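Local coordinates for protein tRNA dimethylallyltransferase (Bacillus halodurans, PDB 3EXA) that probably transfers a dimethylallyl group from dimethylallyl diphosphate to the adenine at position 37 of tRNAs that read codons beginning with uridine, at residues L5-G10 with L192-L197. Numbering follows the deposited sequence.
Sequences LVAIVG and LVMIGL
Ile8 and Ile195 lie side by side on one face of the sheet and point the same way, Ile8 CG1 resting 3.7 Å from Ile195 CD1. The reach comes from Ile195: its CG1 sits between the backbone N and the carbonyl carbon (chi1 58°), which brings Ile195 CG1 to 3.5 Å from Ala7 O and against its neighbour. The other branch of Ile8, CG2, meets Leu197 CD1 at 4.1 Å, the two side chains running at a slant to each other. On the opposite face Met194, modelled as selenomethionine, bends at chi3 and crosses Val9 at about a right angle, its CE 3.7 Å from Val9 CG1, while its CG packs on Ala7 CB. Between these two layers of side chains the parallel strands run in register in the central sheet of a P-loop NTPase fold, and strand 5-9 leads into the probable Walker A loop, which begins at Gly10. Five backbone hydrogen bonds join them; Val9 N to Ile195 O, at 3.1 Å, is almost straight (176°). Helix 16-25 covers Ile8 through Lys16, Ser20 and Leu23, whereas Ile195 packs under helix 294-317. With an alanine at Ile8, Ile195 CD1 and Leu197 CD1 would probably lose this apolar partner, opening a gap beneath helix 16-25.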
loop_
_atom_site.group_PDB
_atom_site.type_symbol
_atom_site.label_atom_id
_atom_site.label_comp_id
_atom_site.label_asym_id
_atom_site.label_seq_id
_atom_site.Cartn_x
_atom_site.Cartn_y
_atom_site.Cartn_z
ATOM N N LEU A 5 -16.170 27.681 10.735
ATOM C CA LEU A 5 -15.064 27.977 9.831
ATOM C C LEU A 5 -15.493 28.827 8.645
ATOM O O LEU A 5 -16.383 28.444 7.884
ATOM C CB LEU A 5 -14.456 26.678 9.317
ATOM C CG LEU A 5 -13.426 26.784 8.202
ATOM C CD1 LEU A 5 -12.313 27.752 8.576
ATOM C CD2 LEU A 5 -12.875 25.396 7.944
ATOM N N VAL A 6 -14.856 29.985 8.485
ATOM C CA VAL A 6 -15.172 30.863 7.364
ATOM C C VAL A 6 -14.110 30.681 6.284
ATOM O O VAL A 6 -12.919 30.714 6.580
ATOM C CB VAL A 6 -15.185 32.359 7.779
ATOM C CG1 VAL A 6 -15.467 33.226 6.552
ATOM C CG2 VAL A 6 -16.243 32.610 8.855
ATOM N N ALA A 7 -14.535 30.469 5.039
ATOM C CA ALA A 7 -13.577 30.317 3.946
ATOM C C ALA A 7 -13.782 31.420 2.919
ATOM O O ALA A 7 -14.912 31.718 2.533
ATOM C CB ALA A 7 -13.726 28.955 3.286
ATOM N N ILE A 8 -12.684 32.048 2.508
ATOM C CA ILE A 8 -12.722 33.104 1.510
ATOM C C ILE A 8 -11.866 32.601 0.362
ATOM O O ILE A 8 -10.651 32.483 0.480
ATOM C CB ILE A 8 -12.132 34.422 2.047
ATOM C CG1 ILE A 8 -12.886 34.856 3.297
ATOM C CG2 ILE A 8 -12.215 35.507 0.977
ATOM C CD1 ILE A 8 -12.307 36.079 3.956
ATOM N N VAL A 9 -12.520 32.292 -0.748
ATOM C CA VAL A 9 -11.849 31.760 -1.919
ATOM C C VAL A 9 -12.044 32.699 -3.103
ATOM O O VAL A 9 -12.899 33.581 -3.066
ATOM C CB VAL A 9 -12.450 30.421 -2.280
ATOM C CG1 VAL A 9 -12.431 29.504 -1.057
ATOM C CG2 VAL A 9 -13.884 30.638 -2.754
ATOM N N GLY A 10 -11.271 32.479 -4.160
ATOM C CA GLY A 10 -11.361 33.312 -5.346
ATOM C C GLY A 10 -10.000 33.387 -6.017
ATOM O O GLY A 10 -8.999 33.029 -5.403
ATOM N N LEU A 192 -19.557 25.648 8.311
ATOM C CA LEU A 192 -18.866 26.423 7.303
ATOM C C LEU A 192 -19.701 27.399 6.490
ATOM O O LEU A 192 -20.858 27.141 6.144
ATOM C CB LEU A 192 -18.116 25.476 6.357
ATOM C CG LEU A 192 -17.239 26.072 5.236
ATOM C CD1 LEU A 192 -16.170 25.083 4.863
ATOM C CD2 LEU A 192 -18.088 26.412 4.016
ATOM N N VAL A 193 -19.071 28.540 6.219
ATOM C CA VAL A 193 -19.615 29.612 5.408
ATOM C C VAL A 193 -18.481 29.907 4.422
ATOM O O VAL A 193 -17.375 30.309 4.807
ATOM C CB VAL A 193 -19.937 30.872 6.242
ATOM C CG1 VAL A 193 -20.384 32.004 5.326
ATOM C CG2 VAL A 193 -21.043 30.563 7.244
HETATM N N MSE A 194 -18.755 29.660 3.150
HETATM C CA MSE A 194 -17.777 29.861 2.103
HETATM C C MSE A 194 -18.226 30.984 1.176
HETATM O O MSE A 194 -19.319 30.930 0.619
HETATM C CB MSE A 194 -17.626 28.565 1.315
HETATM C CG MSE A 194 -16.263 28.368 0.702
HETATM SE SE MSE A 194 -16.010 26.563 0.050
HETATM C CE MSE A 194 -15.088 26.991 -1.592
ATOM N N ILE A 195 -17.392 32.003 1.019
ATOM C CA ILE A 195 -17.725 33.121 0.139
ATOM C C ILE A 195 -16.685 33.195 -0.965
ATOM O O ILE A 195 -15.529 32.839 -0.757
ATOM C CB ILE A 195 -17.715 34.472 0.892
ATOM C CG1 ILE A 195 -16.341 34.697 1.514
ATOM C CG2 ILE A 195 -18.808 34.498 1.969
ATOM C CD1 ILE A 195 -16.167 36.046 2.140
ATOM N N GLY A 196 -17.088 33.657 -2.141
ATOM C CA GLY A 196 -16.140 33.766 -3.235
ATOM C C GLY A 196 -16.102 35.180 -3.776
ATOM O O GLY A 196 -17.141 35.829 -3.890
ATOM N N LEU A 197 -14.900 35.660 -4.084
ATOM C CA LEU A 197 -14.703 36.997 -4.636
ATOM C C LEU A 197 -14.362 36.869 -6.122
ATOM O O LEU A 197 -13.430 36.152 -6.490
ATOM C CB LEU A 197 -13.570 37.709 -3.892
ATOM C CG LEU A 197 -13.733 37.722 -2.362
ATOM C CD1 LEU A 197 -12.654 38.599 -1.737
ATOM C CD2 LEU A 197 -15.118 38.235 -1.994
#